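Local coordinates for insecticidal crystal protein Cry7Cal (Bacillus thuringiensis, PDB 5ZI1), which acts as an insecticidal toxin against a migratory locust, probably by binding receptors in the insect gut and forming pores in the membrane, at residues 283-288 / 437-442; 314-319 / 339-344; 461-466 / 595-600; 239-244 / 559-564. All blocks are in the same frame, centred on the assembly; numbering follows the deposited sequence.

Contact 1 (283-288 / 437-442)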
loop_
_atom_site.group_PDB
_atom_site.type_symbol
_atom_site.label_atom_id
_atom_site.label_comp_id
_atom_site.label_asym_id
_atom_site.label_seq_id
_atom_site.Cartn_x
_atom_site.Cartn_y
_atom_site.Cartn_z
ATOM N N GLU A 283 11.192 -9.236 -14.019
ATOM C CA GLU A 283 10.115 -9.147 -13.040
ATOM C C GLU A 283 10.237 -10.243 -11.989
ATOM O O GLU A 283 10.129 -9.975 -10.787
ATOM C CB GLU A 283 8.749 -9.200 -13.750
ATOM C CG GLU A 283 7.512 -9.257 -12.818
ATOM C CD GLU A 283 7.191 -7.929 -12.125
ATOM O OE1 GLU A 283 7.988 -6.978 -12.251
ATOM O OE2 GLU A 283 6.133 -7.830 -11.444
ATOM N N ASN A 284 10.497 -11.482 -12.416
ATOM C CA ASN A 284 10.496 -12.581 -11.457
ATOM C C ASN A 284 11.698 -12.518 -10.515
ATOM O O ASN A 284 11.599 -12.964 -9.370
ATOM C CB ASN A 284 10.450 -13.933 -12.180
ATOM C CG ASN A 284 9.052 -14.265 -12.748
ATOM O OD1 ASN A 284 8.022 -13.813 -12.234
ATOM N ND2 ASN A 284 9.024 -15.067 -13.806
ATOM N N ARG A 285 12.844 -11.983 -10.957
ATOM C CA ARG A 285 13.979 -11.903 -10.033
ATOM C C ARG A 285 13.955 -10.638 -9.204
ATOM O O ARG A 285 14.437 -10.649 -8.069
ATOM C CB ARG A 285 15.322 -12.018 -10.773
ATOM C CG ARG A 285 16.548 -11.647 -9.933
ATOM C CD ARG A 285 17.048 -12.875 -9.173
ATOM N NE ARG A 285 17.289 -14.028 -10.032
ATOM C CZ ARG A 285 18.292 -14.097 -10.891
ATOM N NH1 ARG A 285 19.136 -13.076 -10.973
ATOM N NH2 ARG A 285 18.463 -15.181 -11.630
ATOM N N ALA A 286 13.341 -9.569 -9.708
ATOM C CA ALA A 286 13.233 -8.350 -8.914
ATOM C C ALA A 286 12.109 -8.389 -7.881
ATOM O O ALA A 286 12.208 -7.723 -6.850
ATOM C CB ALA A 286 13.007 -7.151 -9.826
ATOM N N ILE A 287 11.022 -9.099 -8.147
ATOM C CA ILE A 287 9.792 -8.986 -7.372
ATOM C C ILE A 287 9.470 -10.348 -6.769
ATOM O O ILE A 287 8.992 -11.249 -7.463
ATOM C CB ILE A 287 8.634 -8.482 -8.246
ATOM C CG1 ILE A 287 9.054 -7.174 -8.933
ATOM C CG2 ILE A 287 7.354 -8.334 -7.431
ATOM C CD1 ILE A 287 9.273 -6.037 -7.986
ATOM N N PRO A 288 9.732 -10.539 -5.476
ATOM C CA PRO A 288 9.462 -11.837 -4.851
ATOM C C PRO A 288 7.976 -12.148 -4.897
ATOM O O PRO A 288 7.140 -11.255 -5.028
ATOM C CB PRO A 288 9.942 -11.647 -3.411
ATOM C CG PRO A 288 10.821 -10.417 -3.448
ATOM C CD PRO A 288 10.177 -9.550 -4.486
ATOM N N GLU A 437 17.485 -8.220 -6.999
ATOM C CA GLU A 437 18.450 -7.775 -7.983
ATOM C C GLU A 437 17.800 -7.805 -9.358
ATOM O O GLU A 437 16.707 -8.355 -9.551
ATOM C CB GLU A 437 19.696 -8.648 -7.970
ATOM C CG GLU A 437 19.425 -10.016 -8.492
ATOM C CD GLU A 437 20.527 -10.994 -8.197
ATOM O OE1 GLU A 437 20.501 -12.100 -8.787
ATOM O OE2 GLU A 437 21.407 -10.671 -7.364
ATOM N N ILE A 438 18.515 -7.205 -10.307
ATOM C CA ILE A 438 18.159 -7.201 -11.712
ATOM C C ILE A 438 18.758 -8.435 -12.362
ATOM O O ILE A 438 19.970 -8.672 -12.262
ATOM C CB ILE A 438 18.667 -5.922 -12.394
ATOM C CG1 ILE A 438 17.840 -4.721 -11.958
ATOM C CG2 ILE A 438 18.614 -6.064 -13.893
ATOM C CD1 ILE A 438 16.343 -4.832 -12.352
ATOM N N PHE A 439 17.910 -9.219 -13.032
ATOM C CA PHE A 439 18.369 -10.339 -13.841
ATOM C C PHE A 439 19.245 -9.823 -14.978
ATOM O O PHE A 439 18.768 -9.127 -15.878
ATOM C CB PHE A 439 17.165 -11.097 -14.404
ATOM C CG PHE A 439 17.492 -12.475 -14.896
ATOM C CD1 PHE A 439 18.397 -12.664 -15.931
ATOM C CD2 PHE A 439 16.881 -13.589 -14.327
ATOM C CE1 PHE A 439 18.717 -13.940 -16.383
ATOM C CE2 PHE A 439 17.174 -14.874 -14.781
ATOM C CZ PHE A 439 18.096 -15.049 -15.812
ATOM N N LYS A 440 20.518 -10.182 -14.962
ATOM C CA LYS A 440 21.466 -9.632 -15.917
ATOM C C LYS A 440 21.620 -10.572 -17.107
ATOM O O LYS A 440 21.599 -11.800 -16.960
ATOM C CB LYS A 440 22.818 -9.370 -15.241
ATOM C CG LYS A 440 23.258 -7.902 -15.262
ATOM C CD LYS A 440 24.234 -7.516 -14.135
ATOM C CE LYS A 440 25.364 -8.505 -14.002
ATOM N NZ LYS A 440 24.983 -9.626 -13.082
ATOM N N GLU A 441 21.745 -9.982 -18.293
ATOM C CA GLU A 441 21.990 -10.735 -19.516
ATOM C C GLU A 441 23.473 -10.933 -19.779
ATOM O O GLU A 441 23.852 -11.926 -20.410
ATOM C CB GLU A 441 21.362 -10.018 -20.717
ATOM C CG GLU A 441 21.474 -10.754 -22.049
ATOM C CD GLU A 441 20.630 -10.091 -23.153
ATOM O OE1 GLU A 441 20.133 -10.799 -24.064
ATOM O OE2 GLU A 441 20.453 -8.846 -23.116
ATOM N N THR A 442 24.316 -10.021 -19.300
ATOM C CA THR A 442 25.747 -10.122 -19.553
ATOM C C THR A 442 26.549 -9.522 -18.396
ATOM O O THR A 442 26.055 -8.694 -17.626
ATOM C CB THR A 442 26.112 -9.420 -20.866
ATOM O OG1 THR A 442 27.371 -9.909 -21.337
ATOM C CG2 THR A 442 26.207 -7.925 -20.659
#
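A salt bridge with an aromatic neighbour joins the last turn of helix 279-286 to the chain leaving strand 430-437, in the middle domain of the toxin. Arg285 carries it between two partners, Glu437 and Phe439. Its NH1 lies 2.8 Å from Glu437 OE1. The guanidinium and carboxylate planes are 68° apart, so the two groups do not meet as a flat, two-bonded pair; one nitrogen and one oxygen make the bridge. On one face the guanidinium is covered by Phe439, and the two planes are only 22° apart. Phe439 CD2 lies over that face, toward the rim of the guanidinium, and Arg285 NH2 comes within 3.4 Å of Phe439 CE2.

The Arg285 chain bends at both chi2 and chi3. This curls it over Glu437, so that Arg285 CG sits 3.6 Å from Glu437 CG before the head turns to the carboxylate. Beneath, the backbones also approach: Ala286 CA makes a CH...O contact of 3.5 Å with Glu437 O. Separately, the side-chain hydroxyl Ser436 OG hydrogen-bonds to Ala286 O. Tyr335 of strand 331-336 touches both Arg285 and Glu437. Both segments belong to the middle domain, which in three-domain Cry toxins is a beta prism; here a short helix is fastened to one of its strand ends.

Contact 2 (314-319 / 339-344); sequences IWTGHS and SGSTLS
Thr316 overlaps Ser341 through its hydroxyl and methyl branches, both of which lie against the serine CB. Thr316 OG1 is 3.5 Å from Ser341 CB, and Thr316 CG2 is 4.1 Å from the same atom. The methyl also skims the serine backbone, with Thr316 CG2 4.2 Å from Ser341 CA. This is van der Waals packing, and the two hydroxyls do not bond to each other: Thr316 OG1 and Ser341 OG are 4.3 Å apart.

Each hydroxyl is held by a residue just ahead of segment 339-344. Thr316 OG1 bonds to Thr337 O, with a weak second bond to Arg302 O. Ser341 OG bonds to Ser338 O. Both oxygens stand between their own backbone N and carbonyl carbon, with chi1 at 66° in each residue. For Thr316 this places CG2 beside the backbone N. The remaining touch is marginal: Thr316 CB lies 4.4 Å from Ser339 O. Gly340 turns the chain here with a positive phi of 81°. The whole contact is small and lies at the surface.

Thr316 itself sits in a classic beta bulge with Gly317, both facing Arg302. Thr342 and Leu343 form a second, facing Ala303. In this antiparallel sheet the order is 331-336, 312-324, 294-306, 343-348, a Greek-key arrangement as in the beta prism of Cry toxins. The turn holding Ser339 and Ser341 therefore passes from one outer strand to the other and meets inner strand 312-324 on the way.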
loop_
_atom_site.group_PDB
_atom_site.type_symbol
_atom_site.label_atom_id
_atom_site.label_comp_id
_atom_site.label_asym_id
_atom_site.label_seq_id
_atom_site.Cartn_x
_atom_site.Cartn_y
_atom_site.Cartn_z
ATOM N N ILE A 314 32.716 -4.928 -6.768
ATOM C CA ILE A 314 31.411 -5.309 -7.290
ATOM C C ILE A 314 30.887 -6.423 -6.398
ATOM O O ILE A 314 31.660 -7.239 -5.885
ATOM C CB ILE A 314 31.458 -5.805 -8.756
ATOM C CG1 ILE A 314 32.291 -7.089 -8.846
ATOM C CG2 ILE A 314 31.982 -4.728 -9.715
ATOM C CD1 ILE A 314 32.265 -7.763 -10.208
ATOM N N TRP A 315 29.562 -6.475 -6.225
ATOM C CA TRP A 315 28.998 -7.545 -5.408
ATOM C C TRP A 315 29.130 -8.862 -6.147
ATOM O O TRP A 315 28.893 -8.933 -7.350
ATOM C CB TRP A 315 27.513 -7.320 -5.085
ATOM C CG TRP A 315 27.165 -6.066 -4.365
ATOM C CD1 TRP A 315 27.955 -4.974 -4.191
ATOM C CD2 TRP A 315 25.920 -5.767 -3.731
ATOM N NE1 TRP A 315 27.280 -4.009 -3.488
ATOM C CE2 TRP A 315 26.030 -4.476 -3.185
ATOM C CE3 TRP A 315 24.730 -6.473 -3.559
ATOM C CZ2 TRP A 315 24.992 -3.868 -2.494
ATOM C CZ3 TRP A 315 23.699 -5.870 -2.866
ATOM C CH2 TRP A 315 23.836 -4.582 -2.343
ATOM N N THR A 316 29.512 -9.912 -5.421
ATOM C CA THR A 316 29.426 -11.261 -5.967
ATOM C C THR A 316 28.105 -11.936 -5.601
ATOM O O THR A 316 27.644 -12.837 -6.316
ATOM C CB THR A 316 30.589 -12.101 -5.446
ATOM O OG1 THR A 316 30.441 -12.282 -4.032
ATOM C CG2 THR A 316 31.942 -11.388 -5.706
ATOM N N GLY A 317 27.507 -11.538 -4.484
ATOM C CA GLY A 317 26.258 -12.123 -4.032
ATOM C C GLY A 317 25.759 -11.349 -2.835
ATOM O O GLY A 317 26.430 -10.449 -2.323
ATOM N N HIS A 318 24.560 -11.708 -2.391
ATOM C CA HIS A 318 24.027 -11.117 -1.173
ATOM C C HIS A 318 22.898 -11.994 -0.659
ATOM O O HIS A 318 22.393 -12.877 -1.357
ATOM C CB HIS A 318 23.557 -9.677 -1.393
ATOM C CG HIS A 318 22.238 -9.567 -2.094
ATOM N ND1 HIS A 318 22.115 -9.648 -3.465
ATOM C CD2 HIS A 318 20.987 -9.364 -1.612
ATOM C CE1 HIS A 318 20.843 -9.498 -3.793
ATOM N NE2 HIS A 318 20.141 -9.320 -2.689
ATOM N N SER A 319 22.518 -11.738 0.585
ATOM C CA SER A 319 21.584 -12.578 1.304
ATOM C C SER A 319 20.645 -11.689 2.087
ATOM O O SER A 319 20.991 -10.567 2.454
ATOM C CB SER A 319 22.293 -13.548 2.250
ATOM O OG SER A 319 22.734 -14.683 1.529
ATOM N N SER A 339 31.715 -17.282 -3.642
ATOM C CA SER A 339 32.970 -17.709 -4.239
ATOM C C SER A 339 33.677 -16.534 -4.900
ATOM O O SER A 339 33.067 -15.775 -5.656
ATOM C CB SER A 339 32.710 -18.807 -5.267
ATOM O OG SER A 339 33.901 -19.098 -5.978
ATOM N N GLY A 340 34.975 -16.391 -4.614
ATOM C CA GLY A 340 35.773 -15.318 -5.166
ATOM C C GLY A 340 35.624 -13.989 -4.462
ATOM O O GLY A 340 36.313 -13.023 -4.829
ATOM N N SER A 341 34.747 -13.897 -3.468
ATOM C CA SER A 341 34.593 -12.659 -2.727
ATOM C C SER A 341 35.716 -12.527 -1.708
ATOM O O SER A 341 36.136 -13.509 -1.094
ATOM C CB SER A 341 33.250 -12.627 -2.009
ATOM O OG SER A 341 33.222 -13.625 -1.005
ATOM N N THR A 342 36.188 -11.299 -1.531
ATOM C CA THR A 342 37.191 -10.955 -0.529
ATOM C C THR A 342 36.656 -9.929 0.459
ATOM O O THR A 342 37.399 -9.490 1.351
ATOM C CB THR A 342 38.461 -10.399 -1.199
ATOM O OG1 THR A 342 38.116 -9.248 -1.979
ATOM C CG2 THR A 342 39.092 -11.429 -2.117
ATOM N N LEU A 343 35.393 -9.518 0.307
ATOM C CA LEU A 343 34.795 -8.459 1.104
ATOM C C LEU A 343 33.399 -8.892 1.514
ATOM O O LEU A 343 32.729 -9.646 0.798
ATOM C CB LEU A 343 34.721 -7.127 0.346
ATOM C CG LEU A 343 35.994 -6.621 -0.343
ATOM C CD1 LEU A 343 35.664 -5.591 -1.427
ATOM C CD2 LEU A 343 36.993 -6.044 0.670
ATOM N N SER A 344 32.966 -8.387 2.666
ATOM C CA SER A 344 31.736 -8.835 3.296
ATOM C C SER A 344 31.261 -7.767 4.261
ATOM O O SER A 344 32.063 -7.188 4.989
ATOM C CB SER A 344 31.947 -10.156 4.037
ATOM O OG SER A 344 30.790 -10.515 4.772
#

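Contact 3 (461-466 / 595-600); sequences NKLYPD and IEFIPV
Leu463 is the first residue of segment 461-466 to meet the other side, and it lies over the face of the Phe597 ring. Its CD2 methyl sits 3.8 Å from the ring centroid of Phe597 and 21° off the normal, a CH-pi contact. The methyl is displaced toward the CB end of the ring: Leu463 CD2 is 3.5 Å from Phe597 CG. The second methyl, Leu463 CD1, lies above the same face, nearer the rim, 4.2 Å from Phe597 CD2. In Phe597, chi1 at -63° sets the direction of the side chain, and chi2 at 84° turns the ring face to the leucine.

After Tyr464, whose N bonds to Thr469 OG1, the chain runs on to Asp466. There the contact is made by the backbone, since Asp466 N lies 4.1 Å from Pro599 CB. This end is looser and more exposed than the leucine end.

Segment 461-466 leads directly into strand 468-472, which pairs antiparallel with strand 589-599 in the C-terminal beta domain. Leu463 and Phe597 both touch Ile471 of that paired strand. Val524 of strand 521-530, on the other flank of strand 589-599, also packs on Phe597.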
loop_
_atom_site.group_PDB
_atom_site.type_symbol
_atom_site.label_atom_id
_atom_site.label_comp_id
_atom_site.label_asym_id
_atom_site.label_seq_id
_atom_site.Cartn_x
_atom_site.Cartn_y
_atom_site.Cartn_z
ATOM N N ASN A 461 0.830 -7.046 16.065
ATOM C CA ASN A 461 -0.545 -7.551 15.934
ATOM C C ASN A 461 -1.355 -7.224 17.189
ATOM O O ASN A 461 -2.114 -8.041 17.710
ATOM C CB ASN A 461 -0.587 -9.047 15.626
ATOM C CG ASN A 461 -0.224 -9.338 14.194
ATOM O OD1 ASN A 461 -0.214 -8.425 13.364
ATOM N ND2 ASN A 461 0.090 -10.598 13.888
ATOM N N LYS A 462 -1.199 -5.993 17.656
ATOM C CA LYS A 462 -1.911 -5.527 18.834
ATOM C C LYS A 462 -3.415 -5.486 18.586
ATOM O O LYS A 462 -3.871 -5.008 17.541
ATOM C CB LYS A 462 -1.400 -4.142 19.230
ATOM C CG LYS A 462 -2.056 -3.562 20.470
ATOM C CD LYS A 462 -1.444 -2.226 20.877
ATOM C CE LYS A 462 -2.094 -1.712 22.154
ATOM N NZ LYS A 462 -1.900 -0.250 22.339
ATOM N N LEU A 463 -4.189 -5.995 19.546
ATOM C CA LEU A 463 -5.627 -5.765 19.566
ATOM C C LEU A 463 -5.885 -4.455 20.287
ATOM O O LEU A 463 -5.298 -4.194 21.344
ATOM C CB LEU A 463 -6.379 -6.892 20.265
ATOM C CG LEU A 463 -6.288 -8.268 19.620
ATOM C CD1 LEU A 463 -7.291 -9.195 20.277
ATOM C CD2 LEU A 463 -6.493 -8.194 18.110
ATOM N N TYR A 464 -6.740 -3.621 19.706
ATOM C CA TYR A 464 -7.089 -2.368 20.348
ATOM C C TYR A 464 -8.469 -2.518 20.962
ATOM O O TYR A 464 -9.463 -2.616 20.222
ATOM C CB TYR A 464 -7.060 -1.205 19.357
ATOM C CG TYR A 464 -5.712 -1.025 18.689
ATOM C CD1 TYR A 464 -5.402 -1.724 17.537
ATOM C CD2 TYR A 464 -4.736 -0.179 19.231
ATOM C CE1 TYR A 464 -4.174 -1.591 16.922
ATOM C CE2 TYR A 464 -3.484 -0.037 18.618
ATOM C CZ TYR A 464 -3.217 -0.752 17.465
ATOM O OH TYR A 464 -2.013 -0.650 16.818
ATOM N N PRO A 465 -8.585 -2.585 22.284
ATOM C CA PRO A 465 -9.887 -2.331 22.899
ATOM C C PRO A 465 -10.335 -0.929 22.514
ATOM O O PRO A 465 -9.512 -0.050 22.229
ATOM C CB PRO A 465 -9.603 -2.459 24.402
ATOM C CG PRO A 465 -8.136 -2.186 24.527
ATOM C CD PRO A 465 -7.509 -2.721 23.283
ATOM N N ASP A 466 -11.649 -0.738 22.467
ATOM C CA ASP A 466 -12.294 0.506 22.054
ATOM C C ASP A 466 -12.140 0.806 20.572
ATOM O O ASP A 466 -12.508 1.911 20.131
ATOM C CB ASP A 466 -11.785 1.714 22.845
ATOM C CG ASP A 466 -11.820 1.490 24.334
ATOM O OD1 ASP A 466 -12.199 0.382 24.788
ATOM O OD2 ASP A 466 -11.480 2.445 25.062
ATOM N N ILE A 595 -8.882 -9.772 8.848
ATOM C CA ILE A 595 -9.461 -10.304 10.074
ATOM C C ILE A 595 -9.751 -9.119 10.969
ATOM O O ILE A 595 -8.846 -8.325 11.259
ATOM C CB ILE A 595 -8.521 -11.287 10.767
ATOM C CG1 ILE A 595 -7.875 -12.184 9.718
ATOM C CG2 ILE A 595 -9.293 -12.087 11.788
ATOM C CD1 ILE A 595 -8.867 -13.116 9.099
ATOM N N GLU A 596 -11.002 -8.987 11.406
ATOM C CA GLU A 596 -11.398 -7.812 12.169
ATOM C C GLU A 596 -11.864 -8.231 13.549
ATOM O O GLU A 596 -12.808 -9.022 13.685
ATOM C CB GLU A 596 -12.465 -7.007 11.438
ATOM C CG GLU A 596 -11.942 -6.392 10.161
ATOM C CD GLU A 596 -13.031 -5.738 9.356
ATOM O OE1 GLU A 596 -14.216 -5.953 9.704
ATOM O OE2 GLU A 596 -12.706 -5.008 8.384
ATOM N N PHE A 597 -11.185 -7.698 14.561
ATOM C CA PHE A 597 -11.494 -7.934 15.958
ATOM C C PHE A 597 -12.375 -6.787 16.426
ATOM O O PHE A 597 -11.929 -5.640 16.513
ATOM C CB PHE A 597 -10.202 -8.058 16.760
ATOM C CG PHE A 597 -9.373 -9.230 16.335
ATOM C CD1 PHE A 597 -8.515 -9.132 15.262
ATOM C CD2 PHE A 597 -9.500 -10.450 16.967
ATOM C CE1 PHE A 597 -7.764 -10.230 14.839
ATOM C CE2 PHE A 597 -8.756 -11.549 16.548
ATOM C CZ PHE A 597 -7.890 -11.437 15.482
ATOM N N ILE A 598 -13.634 -7.100 16.686
ATOM C CA ILE A 598 -14.644 -6.114 17.038
ATOM C C ILE A 598 -14.801 -6.132 18.555
ATOM O O ILE A 598 -14.951 -7.219 19.135
ATOM C CB ILE A 598 -15.975 -6.419 16.327
ATOM C CG1 ILE A 598 -15.792 -6.243 14.808
ATOM C CG2 ILE A 598 -17.128 -5.558 16.878
ATOM C CD1 ILE A 598 -16.903 -6.830 13.987
ATOM N N PRO A 599 -14.713 -4.988 19.228
ATOM C CA PRO A 599 -14.808 -4.984 20.691
ATOM C C PRO A 599 -16.258 -5.035 21.151
ATOM O O PRO A 599 -17.116 -4.305 20.643
ATOM C CB PRO A 599 -14.132 -3.665 21.082
ATOM C CG PRO A 599 -14.281 -2.790 19.902
ATOM C CD PRO A 599 -14.270 -3.687 18.694
ATOM N N VAL A 600 -16.534 -5.918 22.109
ATOM C CA VAL A 600 -17.862 -6.049 22.697
ATOM C C VAL A 600 -17.829 -5.444 24.096
ATOM O O VAL A 600 -16.791 -5.437 24.769
ATOM C CB VAL A 600 -18.325 -7.519 22.745
ATOM C CG1 VAL A 600 -18.036 -8.207 21.421
ATOM C CG2 VAL A 600 -17.667 -8.254 23.895
#

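Contact 4 (239-244 / 559-564); sequences RTYPME and YSYLTM
Tyr241 and Tyr561 make the tight part of this contact, meeting at their hydroxyl ends. The two OH atoms, Tyr241 OH and Tyr561 OH, are 2.9 Å apart. Tyr241 OH also comes within 3.3 Å of Tyr561 CE2, while Tyr561 OH lies at the edge of the Tyr241 ring, near its plane. The two side chains cross at about a right angle, so the rings do not stack; the two ring carbons Tyr241 CZ and Tyr561 CZ are 4.3 Å apart. Tyr241 OH has Glu596 OE2 as its probable hydrogen-bond partner, and the Glu596 side chain also packs on Tyr561. The Tyr241 ring also makes a cation-pi contact with Arg525.

The looser part is Thr240. Its methyl stands over one face of the Tyr561 ring, with Thr240 CG2 4.1 Å from the ring centroid and 16° off the normal. This CH-pi contact arises because CG2 is anti to the backbone N, leaving OG1 (chi1 -47°) to bond with Asp237. The backbones stay well apart, with Thr240 CA 9.1 Å from Tyr561 CA. The loop beyond Tyr241 turns to the surface, where Met243 packs on Pro599.

Segment 239-244 is the loop between helix 232-235 and strand 245-246, where the helical domain gives way to the beta domains. Tyr176 of helix 169-202 packs on Thr240. Strand 560-571, which carries Tyr561, pairs with strand 521-530, which in turn pairs with strand 589-599.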
loop_
_atom_site.group_PDB
_atom_site.type_symbol
_atom_site.label_atom_id
_atom_site.label_comp_id
_atom_site.label_asym_id
_atom_site.label_seq_id
_atom_site.Cartn_x
_atom_site.Cartn_y
_atom_site.Cartn_z
ATOM N N ARG A 239 -22.005 1.960 8.780
ATOM C CA ARG A 239 -22.728 0.897 9.470
ATOM C C ARG A 239 -21.830 -0.297 9.747
ATOM O O ARG A 239 -21.919 -0.905 10.818
ATOM C CB ARG A 239 -23.935 0.454 8.651
ATOM C CG ARG A 239 -25.088 1.402 8.749
ATOM C CD ARG A 239 -26.228 1.008 7.827
ATOM N NE ARG A 239 -27.017 2.199 7.577
ATOM C CZ ARG A 239 -28.030 2.284 6.725
ATOM N NH1 ARG A 239 -28.412 1.226 6.024
ATOM N NH2 ARG A 239 -28.654 3.446 6.584
ATOM N N THR A 240 -20.984 -0.659 8.778
ATOM C CA THR A 240 -20.050 -1.759 8.965
ATOM C C THR A 240 -18.889 -1.343 9.860
ATOM O O THR A 240 -18.312 -2.187 10.556
ATOM C CB THR A 240 -19.532 -2.243 7.611
ATOM O OG1 THR A 240 -20.627 -2.408 6.706
ATOM C CG2 THR A 240 -18.807 -3.558 7.738
ATOM N N TYR A 241 -18.568 -0.055 9.888
ATOM C CA TYR A 241 -17.480 0.479 10.708
ATOM C C TYR A 241 -18.013 1.668 11.498
ATOM O O TYR A 241 -17.732 2.832 11.169
ATOM C CB TYR A 241 -16.272 0.845 9.844
ATOM C CG TYR A 241 -15.705 -0.352 9.096
ATOM C CD1 TYR A 241 -16.119 -0.652 7.797
ATOM C CD2 TYR A 241 -14.772 -1.192 9.692
ATOM C CE1 TYR A 241 -15.606 -1.760 7.114
ATOM C CE2 TYR A 241 -14.256 -2.299 9.018
ATOM C CZ TYR A 241 -14.671 -2.578 7.734
ATOM O OH TYR A 241 -14.158 -3.685 7.076
ATOM N N PRO A 242 -18.787 1.408 12.558
ATOM C CA PRO A 242 -19.333 2.495 13.381
ATOM C C PRO A 242 -18.354 3.082 14.383
ATOM O O PRO A 242 -18.737 3.997 15.124
ATOM C CB PRO A 242 -20.507 1.818 14.109
ATOM C CG PRO A 242 -20.054 0.407 14.282
ATOM C CD PRO A 242 -19.245 0.083 13.020
ATOM N N MET A 243 -17.116 2.600 14.450
ATOM C CA MET A 243 -16.128 3.247 15.305
ATOM C C MET A 243 -14.744 3.168 14.673
ATOM O O MET A 243 -14.537 2.534 13.631
ATOM C CB MET A 243 -16.128 2.647 16.716
ATOM C CG MET A 243 -15.641 1.216 16.819
ATOM S SD MET A 243 -16.367 0.391 18.270
ATOM C CE MET A 243 -16.703 1.776 19.365
ATOM N N GLU A 244 -13.803 3.857 15.321
ATOM C CA GLU A 244 -12.437 3.961 14.832
ATOM C C GLU A 244 -11.873 2.590 14.500
ATOM O O GLU A 244 -12.049 1.628 15.249
ATOM C CB GLU A 244 -11.572 4.666 15.870
ATOM C CG GLU A 244 -12.126 6.031 16.239
ATOM C CD GLU A 244 -11.357 6.686 17.371
ATOM O OE1 GLU A 244 -10.294 6.142 17.747
ATOM O OE2 GLU A 244 -11.813 7.741 17.878
ATOM N N TYR A 559 -16.518 -9.409 -2.191
ATOM C CA TYR A 559 -16.329 -9.648 -0.770
ATOM C C TYR A 559 -17.604 -9.372 0.010
ATOM O O TYR A 559 -18.325 -8.414 -0.271
ATOM C CB TYR A 559 -15.218 -8.757 -0.192
ATOM C CG TYR A 559 -13.839 -9.144 -0.626
ATOM C CD1 TYR A 559 -13.181 -10.215 -0.029
ATOM C CD2 TYR A 559 -13.179 -8.434 -1.628
ATOM C CE1 TYR A 559 -11.913 -10.577 -0.429
ATOM C CE2 TYR A 559 -11.897 -8.782 -2.024
ATOM C CZ TYR A 559 -11.275 -9.854 -1.426
ATOM O OH TYR A 559 -10.022 -10.219 -1.822
ATOM N N SER A 560 -17.845 -10.189 1.029
ATOM C CA SER A 560 -18.744 -9.760 2.091
ATOM C C SER A 560 -18.096 -10.022 3.445
ATOM O O SER A 560 -16.877 -10.213 3.531
ATOM C CB SER A 560 -20.107 -10.451 1.972
ATOM O OG SER A 560 -19.928 -11.837 1.790
ATOM N N TYR A 561 -18.894 -10.020 4.504
ATOM C CA TYR A 561 -18.411 -10.183 5.861
ATOM C C TYR A 561 -19.098 -11.361 6.531
ATOM O O TYR A 561 -20.264 -11.694 6.254
ATOM C CB TYR A 561 -18.633 -8.918 6.680
ATOM C CG TYR A 561 -17.824 -7.747 6.156
ATOM C CD1 TYR A 561 -18.342 -6.902 5.184
ATOM C CD2 TYR A 561 -16.527 -7.515 6.613
ATOM C CE1 TYR A 561 -17.620 -5.852 4.707
ATOM C CE2 TYR A 561 -15.774 -6.459 6.129
ATOM C CZ TYR A 561 -16.332 -5.629 5.180
ATOM O OH TYR A 561 -15.628 -4.567 4.680
ATOM N N LEU A 562 -18.355 -11.963 7.447
ATOM C CA LEU A 562 -18.770 -13.156 8.160
ATOM C C LEU A 562 -18.351 -12.974 9.608
ATOM O O LEU A 562 -17.155 -12.875 9.898
ATOM C CB LEU A 562 -18.104 -14.388 7.548
ATOM C CG LEU A 562 -18.238 -15.728 8.266
ATOM C CD1 LEU A 562 -17.912 -16.741 7.280
ATOM C CD2 LEU A 562 -17.229 -15.913 9.428
ATOM N N THR A 563 -19.312 -12.984 10.515
ATOM C CA THR A 563 -19.045 -12.674 11.907
ATOM C C THR A 563 -19.080 -13.934 12.760
ATOM O O THR A 563 -20.032 -14.717 12.684
ATOM C CB THR A 563 -20.048 -11.639 12.407
ATOM O OG1 THR A 563 -19.986 -10.499 11.549
ATOM C CG2 THR A 563 -19.741 -11.225 13.839
ATOM N N MET A 564 -18.032 -14.127 13.561
ATOM C CA MET A 564 -17.973 -15.214 14.523
ATOM C C MET A 564 -17.991 -14.624 15.921
ATOM O O MET A 564 -17.248 -13.681 16.210
ATOM C CB MET A 564 -16.734 -16.072 14.303
ATOM C CG MET A 564 -16.787 -16.883 13.039
ATOM S SD MET A 564 -15.184 -17.539 12.577
ATOM C CE MET A 564 -14.391 -15.992 12.174
#

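Contacts 1 and 2 belong to the middle domain and touch through Glu437 and His318, with contact 2 nested inside the loop that contact 1 closes. Contacts 3 and 4 lie some 40 to 50 Å from them, centre to centre, and reach one sheet of the C-terminal domain. They meet at Glu596, beside Tyr241 and Tyr561. Contact 2 is a surface contact; the other three are partly buried. Chemistry follows place. A charged pair beside an aromatic ring fastens helix to strand end in contact 1. Contact 2 has only thin packing. Contact 3 is mainly apolar and joins the loop before strand 468-472 to strand 589-599, whereas contact 4 mixes aromatic and hydroxyl groups between domains.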